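Local atomic coordinates of pyridoxamine 5'-phosphate oxidase-related, FMN-binding protein (Mycobacterium smegmatis, PDB entry 6ECI), a protein that binds flavin-adenine dinucleotide and probably sequesters it, as a member of the flavin/deazaflavin-dependent oxidoreductase family, which would help protect mycobacteria against hypoxic and oxidative stress. Residues H33-I37 with K55-A59; V82-T88 with V115-Q121. All blocks are in the same frame, centred on the assembly; numbering follows the deposited sequence.

Contact 1 of 2, residues H33-I37 with K55-A59; sequences HIFPI and KLVSA. With FAD (flavin-adenine dinucleotide), chain U.
Lys55 sets its ammonium group over the imidazole of His33: NZ lies 3.0 Å above the ring plane, over its centre, and the two side chains cross at about a right angle. ND1 of His33 is close to Lys55 NZ, but the angle is too poor for a hydrogen bond. Near the plane at the edge of the same ring is O3B of the FAD adenosine ribose. Lys55 takes this course because CG stands anti to its backbone N (chi1 -157°) and the chain bends at chi2, so that CD passes the edge of the Phe35 ring, 3.8 Å from CZ. The hydrogen bond to the diphosphate comes from the other end of the residue: the backbone N of Lys55 donates to FAD O2P at 2.8 Å, with an N-H...O angle of 155°.

Phe35 fills the space between strand 33-37 and helix 55-59. CA of Leu56 makes a CH-pi contact over one face of its ring, offset toward the rim, while CB of Ala59 approaches CZ obliquely at 3.9 Å; the small alanine lets the helix come near. The two methyls of Leu56 diverge: CD1 lies against Phe35 CG, while CD2 meets both Ile37 CG2, 3.8 Å away, and the flavin carbonyl O2.

FAD is also hydrogen-bonded by Ser79 OG and Thr123 OG1 of the second subunit, so the site spans the dimer interface. A phosphate at the first turn of a helix probably gains from the helix dipole.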
ATOM      1  N   HIS B  33       0.982   8.569   6.505  1.00 24.13           N
ATOM      2  CA  HIS B  33       1.110   7.267   7.136  1.00 23.49           C
ATOM      3  C   HIS B  33       0.326   6.262   6.305  1.00 31.23           C
ATOM      4  O   HIS B  33      -0.632   6.620   5.615  1.00 35.58           O
ATOM      5  CB  HIS B  33       0.599   7.280   8.583  1.00 30.29           C
ATOM      6  CG  HIS B  33       1.556   7.895   9.555  1.00 46.14           C
ATOM      7  ND1 HIS B  33       1.642   9.257   9.755  1.00 37.56           N
ATOM      8  CD2 HIS B  33       2.471   7.335  10.383  1.00 33.18           C
ATOM      9  CE1 HIS B  33       2.567   9.510  10.663  1.00 32.86           C
ATOM     10  NE2 HIS B  33       3.086   8.361  11.060  1.00 40.25           N
ATOM     11  N   ILE B  34       0.748   5.003   6.356  1.00 21.87           N
ATOM     12  CA  ILE B  34       0.089   3.941   5.608  1.00 25.87           C
ATOM     13  C   ILE B  34      -0.213   2.788   6.555  1.00 25.72           C
ATOM     14  O   ILE B  34       0.613   2.433   7.403  1.00 22.44           O
ATOM     15  CB  ILE B  34       0.935   3.482   4.400  1.00 21.67           C
ATOM     16  CG1 ILE B  34       0.221   2.369   3.631  1.00 24.41           C
ATOM     17  CG2 ILE B  34       2.319   3.056   4.837  1.00 22.74           C
ATOM     18  CD1 ILE B  34       0.810   2.097   2.265  1.00 39.94           C
ATOM     19  N   PHE B  35      -1.410   2.220   6.421  1.00 19.80           N
ATOM     20  CA  PHE B  35      -1.894   1.165   7.309  1.00 17.70           C
ATOM     21  C   PHE B  35      -2.415  -0.002   6.481  1.00 15.63           C
ATOM     22  O   PHE B  35      -3.510   0.087   5.898  1.00 17.25           O
ATOM     23  CB  PHE B  35      -2.992   1.688   8.228  1.00 21.33           C
ATOM     24  CG  PHE B  35      -2.610   2.916   8.999  1.00 24.34           C
ATOM     25  CD1 PHE B  35      -2.767   4.177   8.446  1.00 22.52           C
ATOM     26  CD2 PHE B  35      -2.108   2.811  10.286  1.00 26.23           C
ATOM     27  CE1 PHE B  35      -2.417   5.308   9.159  1.00 24.15           C
ATOM     28  CE2 PHE B  35      -1.760   3.940  11.003  1.00 19.98           C
ATOM     29  CZ  PHE B  35      -1.914   5.189  10.440  1.00 17.36           C
ATOM     30  N   PRO B  36      -1.672  -1.103   6.396  1.00 18.75           N
ATOM     31  CA  PRO B  36      -2.221  -2.307   5.759  1.00 19.53           C
ATOM     32  C   PRO B  36      -3.434  -2.805   6.531  1.00 19.75           C
ATOM     33  O   PRO B  36      -3.421  -2.879   7.762  1.00 19.20           O
ATOM     34  CB  PRO B  36      -1.058  -3.305   5.817  1.00 11.07           C
ATOM     35  CG  PRO B  36       0.164  -2.459   5.973  1.00 20.59           C
ATOM     36  CD  PRO B  36      -0.267  -1.277   6.792  1.00 21.96           C
ATOM     37  N   ILE B  37      -4.498  -3.128   5.803  1.00 18.08           N
ATOM     38  CA  ILE B  37      -5.741  -3.576   6.419  1.00 18.43           C
ATOM     39  C   ILE B  37      -6.293  -4.762   5.646  1.00 17.77           C
ATOM     40  O   ILE B  37      -6.189  -4.827   4.417  1.00 14.89           O
ATOM     41  CB  ILE B  37      -6.798  -2.452   6.487  1.00 19.27           C
ATOM     42  CG1 ILE B  37      -7.044  -1.855   5.099  1.00 20.87           C
ATOM     43  CG2 ILE B  37      -6.392  -1.382   7.487  1.00 19.26           C
ATOM     44  CD1 ILE B  37      -8.413  -1.221   4.946  1.00 15.89           C
ATOM     45  N   LYS B  55      -3.485   3.605  16.369  1.00 31.69           N
ATOM     46  CA  LYS B  55      -3.316   4.872  15.675  1.00 42.79           C
ATOM     47  C   LYS B  55      -4.101   4.939  14.371  1.00 33.31           C
ATOM     48  O   LYS B  55      -4.408   6.043  13.909  1.00 30.31           O
ATOM     49  CB  LYS B  55      -1.830   5.114  15.416  1.00 29.27           C
ATOM     50  CG  LYS B  55      -1.443   6.555  15.227  1.00 34.45           C
ATOM     51  CD  LYS B  55      -0.908   6.711  13.820  1.00 62.27           C
ATOM     52  CE  LYS B  55      -0.922   8.151  13.365  1.00 58.39           C
ATOM     53  NZ  LYS B  55      -0.067   8.375  12.169  1.00 50.11           N
ATOM     54  N   LEU B  56      -4.434   3.790  13.773  1.00 34.27           N
ATOM     55  CA  LEU B  56      -5.320   3.789  12.611  1.00 28.98           C
ATOM     56  C   LEU B  56      -6.656   4.441  12.941  1.00 26.47           C
ATOM     57  O   LEU B  56      -7.227   5.163  12.115  1.00 26.77           O
ATOM     58  CB  LEU B  56      -5.528   2.356  12.117  1.00 21.04           C
ATOM     59  CG  LEU B  56      -6.586   2.080  11.038  1.00 23.78           C
ATOM     60  CD1 LEU B  56      -6.310   2.858   9.758  1.00 20.13           C
ATOM     61  CD2 LEU B  56      -6.679   0.586  10.755  1.00 15.38           C
ATOM     62  N   VAL B  57      -7.164   4.195  14.152  1.00 24.87           N
ATOM     63  CA  VAL B  57      -8.411   4.811  14.602  1.00 30.92           C
ATOM     64  C   VAL B  57      -8.313   6.326  14.509  1.00 28.36           C
ATOM     65  O   VAL B  57      -9.103   6.982  13.820  1.00 26.02           O
ATOM     66  CB  VAL B  57      -8.739   4.367  16.038  1.00 30.92           C
ATOM     67  CG1 VAL B  57     -10.174   4.712  16.399  1.00 20.11           C
ATOM     68  CG2 VAL B  57      -8.468   2.885  16.217  1.00 20.27           C
ATOM     69  N   SER B  58      -7.330   6.900  15.204  1.00 26.63           N
ATOM     70  CA  SER B  58      -7.202   8.351  15.262  1.00 27.49           C
ATOM     71  C   SER B  58      -6.861   8.952  13.904  1.00 26.74           C
ATOM     72  O   SER B  58      -7.243  10.093  13.622  1.00 30.79           O
ATOM     73  CB  SER B  58      -6.141   8.731  16.295  1.00 27.99           C
ATOM     74  OG  SER B  58      -5.987  10.136  16.376  1.00 60.84           O
ATOM     75  N   ALA B  59      -6.157   8.209  13.051  1.00 31.83           N
ATOM     76  CA  ALA B  59      -5.639   8.777  11.811  1.00 26.63           C
ATOM     77  C   ALA B  59      -6.644   8.734  10.665  1.00 34.22           C
ATOM     78  O   ALA B  59      -6.707   9.675   9.867  1.00 38.58           O
ATOM     79  CB  ALA B  59      -4.356   8.053  11.395  1.00 18.66           C
TER
HETATM   80  PA  FAD U 201       2.102   3.045  16.096  1.00 44.23           P
HETATM   81  O1A FAD U 201       2.675   2.536  17.368  1.00 42.83           O
HETATM   82  O2A FAD U 201       1.310   4.353  16.200  1.00 41.49           O
HETATM   83  O5B FAD U 201       3.202   3.197  14.975  1.00 40.14           O
HETATM   84  C5B FAD U 201       4.471   3.828  15.243  1.00 33.12           C
HETATM   85  C4B FAD U 201       5.345   3.643  14.029  1.00 37.94           C
HETATM   86  O4B FAD U 201       5.437   2.238  13.719  1.00 33.05           O
HETATM   87  C3B FAD U 201       4.823   4.287  12.751  1.00 31.70           C
HETATM   88  O3B FAD U 201       5.205   5.655  12.669  1.00 41.88           O
HETATM   89  C2B FAD U 201       5.486   3.440  11.659  1.00 27.44           C
HETATM   90  O2B FAD U 201       6.776   3.908  11.286  1.00 46.99           O
HETATM   91  C1B FAD U 201       5.566   2.057  12.318  1.00 32.71           C
HETATM   92  N9A FAD U 201       4.521   1.148  11.870  1.00 36.31           N
HETATM   93  C8A FAD U 201       3.220   1.105  12.299  1.00 29.55           C
HETATM   94  N7A FAD U 201       2.489   0.193  11.706  1.00 25.87           N
HETATM   95  C5A FAD U 201       3.374  -0.402  10.812  1.00 25.29           C
HETATM   96  C6A FAD U 201       3.215  -1.445   9.883  1.00 21.35           C
HETATM   97  N6A FAD U 201       2.073  -2.105   9.686  1.00 28.20           N
HETATM   98  N1A FAD U 201       4.299  -1.797   9.153  1.00 19.16           N
HETATM   99  C2A FAD U 201       5.447  -1.146   9.350  1.00 24.27           C
HETATM  100  N3A FAD U 201       5.711  -0.147  10.193  1.00 27.71           N
HETATM  101  C4A FAD U 201       4.620   0.180  10.905  1.00 26.61           C
HETATM  102  N1  FAD U 201      -4.986  -3.060  11.831  1.00 31.09           N
HETATM  103  C2  FAD U 201      -6.344  -2.950  11.884  1.00 27.99           C
HETATM  104  O2  FAD U 201      -6.899  -2.182  12.677  1.00 31.66           O
HETATM  105  N3  FAD U 201      -7.126  -3.716  11.036  1.00 21.90           N
HETATM  106  C4  FAD U 201      -6.666  -4.617  10.097  1.00 23.09           C
HETATM  107  O4  FAD U 201      -7.463  -5.241   9.398  1.00 27.04           O
HETATM  108  C4X FAD U 201      -5.220  -4.725  10.048  1.00 26.51           C
HETATM  109  N5  FAD U 201      -4.693  -5.555   9.189  1.00 25.55           N
HETATM  110  C5X FAD U 201      -3.310  -5.656   9.143  1.00 21.73           C
HETATM  111  C6  FAD U 201      -2.730  -6.535   8.232  1.00 23.88           C
HETATM  112  C7  FAD U 201      -1.348  -6.672   8.147  1.00 28.07           C
HETATM  113  C7M FAD U 201      -0.758  -7.634   7.151  1.00 27.37           C
HETATM  114  C8  FAD U 201      -0.523  -5.908   8.990  1.00 26.88           C
HETATM  115  C8M FAD U 201       0.975  -6.037   8.925  1.00 20.38           C
HETATM  116  C9  FAD U 201      -1.099  -5.029   9.902  1.00 22.02           C
HETATM  117  C9A FAD U 201      -2.480  -4.897   9.982  1.00 25.80           C
HETATM  118  N10 FAD U 201      -3.093  -4.013  10.893  1.00 32.85           N
HETATM  119  C10 FAD U 201      -4.462  -3.902  10.953  1.00 32.03           C
HETATM  120  C1' FAD U 201      -2.283  -3.190  11.798  1.00 29.88           C
HETATM  121  C2' FAD U 201      -2.242  -1.723  11.389  1.00 33.36           C
HETATM  122  O2' FAD U 201      -1.209  -1.508  10.427  1.00 24.84           O
HETATM  123  C3' FAD U 201      -1.988  -0.863  12.627  1.00 23.89           C
HETATM  124  O3' FAD U 201      -3.053   0.063  12.811  1.00 27.88           O
HETATM  125  C4' FAD U 201      -0.667  -0.104  12.557  1.00 22.42           C
HETATM  126  O4' FAD U 201       0.373  -1.047  12.809  1.00 29.83           O
HETATM  127  C5' FAD U 201      -0.607   1.076  13.506  1.00 31.85           C
HETATM  128  O5' FAD U 201      -0.829   0.612  14.853  1.00 27.21           O
HETATM  129  P   FAD U 201      -0.156   1.323  16.090  1.00 31.60           P
HETATM  130  O1P FAD U 201       0.278   0.265  17.109  1.00 39.10           O
HETATM  131  O2P FAD U 201      -1.018   2.394  16.637  1.00 30.76           O
HETATM  132  O3P FAD U 201       1.154   1.950  15.452  1.00 50.37           O

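Contact 2 of 2, residues V82-T88 with V115-Q121; sequences VRGVART and VRVLPTQ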
ATOM      1  N   VAL B  82      -8.891   4.173  -4.095  1.00 23.48           N
ATOM      2  CA  VAL B  82     -10.167   4.741  -3.678  1.00 20.44           C
ATOM      3  C   VAL B  82      -9.883   5.963  -2.816  1.00 26.15           C
ATOM      4  O   VAL B  82      -9.217   5.858  -1.777  1.00 24.92           O
ATOM      5  CB  VAL B  82     -11.022   3.719  -2.912  1.00 21.91           C
ATOM      6  CG1 VAL B  82     -12.215   4.405  -2.259  1.00 23.01           C
ATOM      7  CG2 VAL B  82     -11.480   2.608  -3.838  1.00 17.61           C
ATOM      8  N   ARG B  83     -10.376   7.120  -3.247  1.00 28.59           N
ATOM      9  CA  ARG B  83     -10.393   8.319  -2.420  1.00 25.27           C
ATOM     10  C   ARG B  83     -11.764   8.444  -1.776  1.00 20.01           C
ATOM     11  O   ARG B  83     -12.783   8.420  -2.472  1.00 19.76           O
ATOM     12  CB  ARG B  83     -10.082   9.577  -3.237  1.00 29.18           C
ATOM     13  CG  ARG B  83      -8.759   9.537  -3.973  1.00 41.22           C
ATOM     14  CD  ARG B  83      -8.136  10.924  -4.085  1.00 49.94           C
ATOM     15  NE  ARG B  83      -6.991  10.931  -4.995  1.00 79.26           N
ATOM     16  CZ  ARG B  83      -5.723  11.091  -4.620  1.00 64.12           C
ATOM     17  NH1 ARG B  83      -5.414  11.275  -3.342  1.00 57.15           N
ATOM     18  NH2 ARG B  83      -4.760  11.076  -5.532  1.00 56.21           N
ATOM     19  N   GLY B  84     -11.787   8.571  -0.458  1.00 20.14           N
ATOM     20  CA  GLY B  84     -13.050   8.696   0.232  1.00 20.59           C
ATOM     21  C   GLY B  84     -12.872   9.099   1.677  1.00 20.72           C
ATOM     22  O   GLY B  84     -11.809   9.574   2.085  1.00 20.64           O
ATOM     23  N   VAL B  85     -13.939   8.905   2.449  1.00 19.97           N
ATOM     24  CA  VAL B  85     -13.962   9.227   3.869  1.00 23.15           C
ATOM     25  C   VAL B  85     -14.234   7.950   4.650  1.00 25.10           C
ATOM     26  O   VAL B  85     -15.089   7.146   4.263  1.00 24.57           O
ATOM     27  CB  VAL B  85     -15.022  10.300   4.194  1.00 23.03           C
ATOM     28  CG1 VAL B  85     -14.928  10.709   5.655  1.00 27.52           C
ATOM     29  CG2 VAL B  85     -14.849  11.506   3.286  1.00 38.45           C
ATOM     30  N   ALA B  86     -13.498   7.765   5.743  1.00 15.10           N
ATOM     31  CA  ALA B  86     -13.686   6.614   6.616  1.00 17.50           C
ATOM     32  C   ALA B  86     -14.725   6.960   7.674  1.00 19.87           C
ATOM     33  O   ALA B  86     -14.561   7.932   8.420  1.00 26.24           O
ATOM     34  CB  ALA B  86     -12.368   6.201   7.271  1.00 11.85           C
ATOM     35  N   ARG B  87     -15.790   6.169   7.736  1.00 19.72           N
ATOM     36  CA  ARG B  87     -16.873   6.384   8.681  1.00 23.85           C
ATOM     37  C   ARG B  87     -17.155   5.080   9.410  1.00 24.66           C
ATOM     38  O   ARG B  87     -17.199   4.013   8.790  1.00 32.46           O
ATOM     39  CB  ARG B  87     -18.136   6.885   7.965  1.00 21.27           C
ATOM     40  CG  ARG B  87     -17.920   8.143   7.125  1.00 27.58           C
ATOM     41  CD  ARG B  87     -18.558   9.372   7.763  1.00 18.19           C
ATOM     42  NE  ARG B  87     -17.584  10.305   8.327  1.00 24.15           N
ATOM     43  CZ  ARG B  87     -17.372  11.538   7.873  1.00 19.84           C
ATOM     44  NH1 ARG B  87     -18.057  11.997   6.836  1.00 16.40           N
ATOM     45  NH2 ARG B  87     -16.468  12.312   8.456  1.00 34.88           N
ATOM     46  N   THR B  88     -17.333   5.162  10.724  1.00 29.33           N
ATOM     47  CA  THR B  88     -17.643   3.966  11.489  1.00 33.71           C
ATOM     48  C   THR B  88     -19.076   3.518  11.219  1.00 34.94           C
ATOM     49  O   THR B  88     -19.934   4.295  10.790  1.00 38.08           O
ATOM     50  CB  THR B  88     -17.445   4.203  12.987  1.00 33.11           C
ATOM     51  OG1 THR B  88     -18.537   4.974  13.499  1.00 48.50           O
ATOM     52  CG2 THR B  88     -16.150   4.942  13.244  1.00 28.57           C
ATOM     53  N   VAL B 115     -15.467  -0.109  10.206  1.00 22.43           N
ATOM     54  CA  VAL B 115     -15.256   1.137   9.483  1.00 22.25           C
ATOM     55  C   VAL B 115     -15.449   0.864   7.999  1.00 21.12           C
ATOM     56  O   VAL B 115     -15.090  -0.212   7.504  1.00 20.45           O
ATOM     57  CB  VAL B 115     -13.852   1.722   9.755  1.00 22.04           C
ATOM     58  CG1 VAL B 115     -13.704   3.095   9.114  1.00 20.55           C
ATOM     59  CG2 VAL B 115     -13.578   1.792  11.247  1.00 19.85           C
ATOM     60  N   ARG B 116     -16.027   1.830   7.289  1.00 13.91           N
ATOM     61  CA  ARG B 116     -16.177   1.764   5.843  1.00 15.22           C
ATOM     62  C   ARG B 116     -15.541   2.991   5.212  1.00 19.66           C
ATOM     63  O   ARG B 116     -15.696   4.108   5.714  1.00 20.21           O
ATOM     64  CB  ARG B 116     -17.647   1.695   5.417  1.00 14.16           C
ATOM     65  CG  ARG B 116     -18.353   0.387   5.708  1.00 15.81           C
ATOM     66  CD  ARG B 116     -19.746   0.398   5.092  1.00 14.46           C
ATOM     67  NE  ARG B 116     -20.629  -0.600   5.686  1.00 17.51           N
ATOM     68  CZ  ARG B 116     -20.730  -1.859   5.270  1.00 20.12           C
ATOM     69  NH1 ARG B 116     -19.998  -2.290   4.249  1.00 15.49           N
ATOM     70  NH2 ARG B 116     -21.566  -2.689   5.877  1.00 25.75           N
ATOM     71  N   VAL B 117     -14.829   2.782   4.111  1.00 19.16           N
ATOM     72  CA  VAL B 117     -14.340   3.883   3.292  1.00 17.44           C
ATOM     73  C   VAL B 117     -15.427   4.187   2.269  1.00 22.65           C
ATOM     74  O   VAL B 117     -15.619   3.431   1.313  1.00 24.62           O
ATOM     75  CB  VAL B 117     -13.008   3.545   2.615  1.00 15.27           C
ATOM     76  CG1 VAL B 117     -12.553   4.706   1.744  1.00 15.05           C
ATOM     77  CG2 VAL B 117     -11.956   3.223   3.655  1.00 14.33           C
ATOM     78  N   LEU B 118     -16.162   5.275   2.486  1.00 20.68           N
ATOM     79  CA  LEU B 118     -17.204   5.674   1.551  1.00 14.76           C
ATOM     80  C   LEU B 118     -16.552   6.415   0.390  1.00 17.29           C
ATOM     81  O   LEU B 118     -15.992   7.502   0.582  1.00 17.57           O
ATOM     82  CB  LEU B 118     -18.254   6.544   2.240  1.00 12.22           C
ATOM     83  CG  LEU B 118     -18.898   5.932   3.487  1.00 22.74           C
ATOM     84  CD1 LEU B 118     -20.082   6.769   3.940  1.00 26.51           C
ATOM     85  CD2 LEU B 118     -19.318   4.488   3.238  1.00 14.50           C
ATOM     86  N   PRO B 119     -16.608   5.870  -0.820  1.00 14.11           N
ATOM     87  CA  PRO B 119     -15.788   6.412  -1.905  1.00 21.69           C
ATOM     88  C   PRO B 119     -16.315   7.739  -2.423  1.00 17.69           C
ATOM     89  O   PRO B 119     -17.519   7.929  -2.607  1.00 25.73           O
ATOM     90  CB  PRO B 119     -15.868   5.326  -2.983  1.00 17.71           C
ATOM     91  CG  PRO B 119     -17.190   4.697  -2.755  1.00 16.20           C
ATOM     92  CD  PRO B 119     -17.433   4.735  -1.266  1.00 12.37           C
ATOM     93  N   THR B 120     -15.385   8.664  -2.645  1.00 20.44           N
ATOM     94  CA  THR B 120     -15.638   9.875  -3.408  1.00 20.64           C
ATOM     95  C   THR B 120     -15.092   9.780  -4.828  1.00 25.40           C
ATOM     96  O   THR B 120     -15.519  10.545  -5.701  1.00 22.52           O
ATOM     97  CB  THR B 120     -15.035  11.086  -2.674  1.00 19.77           C
ATOM     98  OG1 THR B 120     -16.056  12.063  -2.441  1.00 26.89           O
ATOM     99  CG2 THR B 120     -13.873  11.718  -3.453  1.00 24.26           C
ATOM    100  N   GLN B 121     -14.194   8.828  -5.075  1.00 24.80           N
ATOM    101  CA  GLN B 121     -13.592   8.601  -6.379  1.00 27.02           C
ATOM    102  C   GLN B 121     -12.898   7.246  -6.347  1.00 29.49           C
ATOM    103  O   GLN B 121     -12.272   6.894  -5.344  1.00 28.08           O
ATOM    104  CB  GLN B 121     -12.595   9.713  -6.726  1.00 23.55           C
ATOM    105  CG  GLN B 121     -11.838   9.515  -8.029  1.00 38.28           C
ATOM    106  CD  GLN B 121     -10.770  10.575  -8.241  1.00 50.38           C
ATOM    107  OE1 GLN B 121      -9.918  10.795  -7.378  1.00 53.26           O
ATOM    108  NE2 GLN B 121     -10.813  11.240  -9.392  1.00 37.41           N
TER
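Arg83 and Gln121 run side by side, pointing the same way, with the amide oxygen OE1 of Gln121 near the plane of the guanidinium at its edge. The two planes are turned 47° apart, and OE1 is nearest to CD of Arg83, at 3.7 Å, so the long aliphatic stem supplies much of the touch; the charged end reaches on to a hydrogen bond from NH1 to Ser32 O of the second subunit. The guanidinium of Arg87 has CG1 of Val85, its neighbour on the same sheet face, over the centre of one face, and its NE is hydrogen-bonded to Asn62 OD1. The side chains of Arg87 and Leu118 cross at about a right angle, CG against CD1 at 4.1 Å. Arg116, paired with Arg87, extends away to a salt bridge with Asp94.

On the other face, Ala86 and Val115 meet through CB and CG1 at 3.9 Å; small or branched, they and Val117 suit this buried side. Val82 and Pro119 lie side by side, CG1 on CB. Gly84, without a side chain, lets Leu118 O lie 3.2 Å from its CA.

Backbone bonds pair Val85 with Leu118 and Arg87 with Arg116 in both directions. Between Gly84 and Arg83 the register slips by one: Arg83 O accepts from Thr120 N at 2.6 Å and from Gln121 N at 3.0 Å. Two residues facing one define a classic beta bulge, here where the chain turns a corner at Thr120, between strands 114-119 and 121-127, both paired with strand 77-88 in the pyridoxamine 5'-phosphate oxidase-like beta fold.

From the N terminus, the chain pairs strand 21-28 with strand 31-41, passes through strand 46-49 and enters helix 55-60, where contact 1 closes a loop of 17 residues. It then runs through strand 64-72 into strand 77-88; contact 2 closes the next loop, of 26 residues including helix 92-99, when strand 114-119 returns. The two are in series, neither nested nor crossed, and their nearest atoms are about 6 Å apart. Strand 46-49 joins them, pairing with strand 31-41 and with strand 114-119. Contact 1 sets helix 55-60 against the sheet, and contact 2 joins two of its strands. Across the dimer, Arg83 of contact 2 packs on His33 of contact 1 in the second subunit.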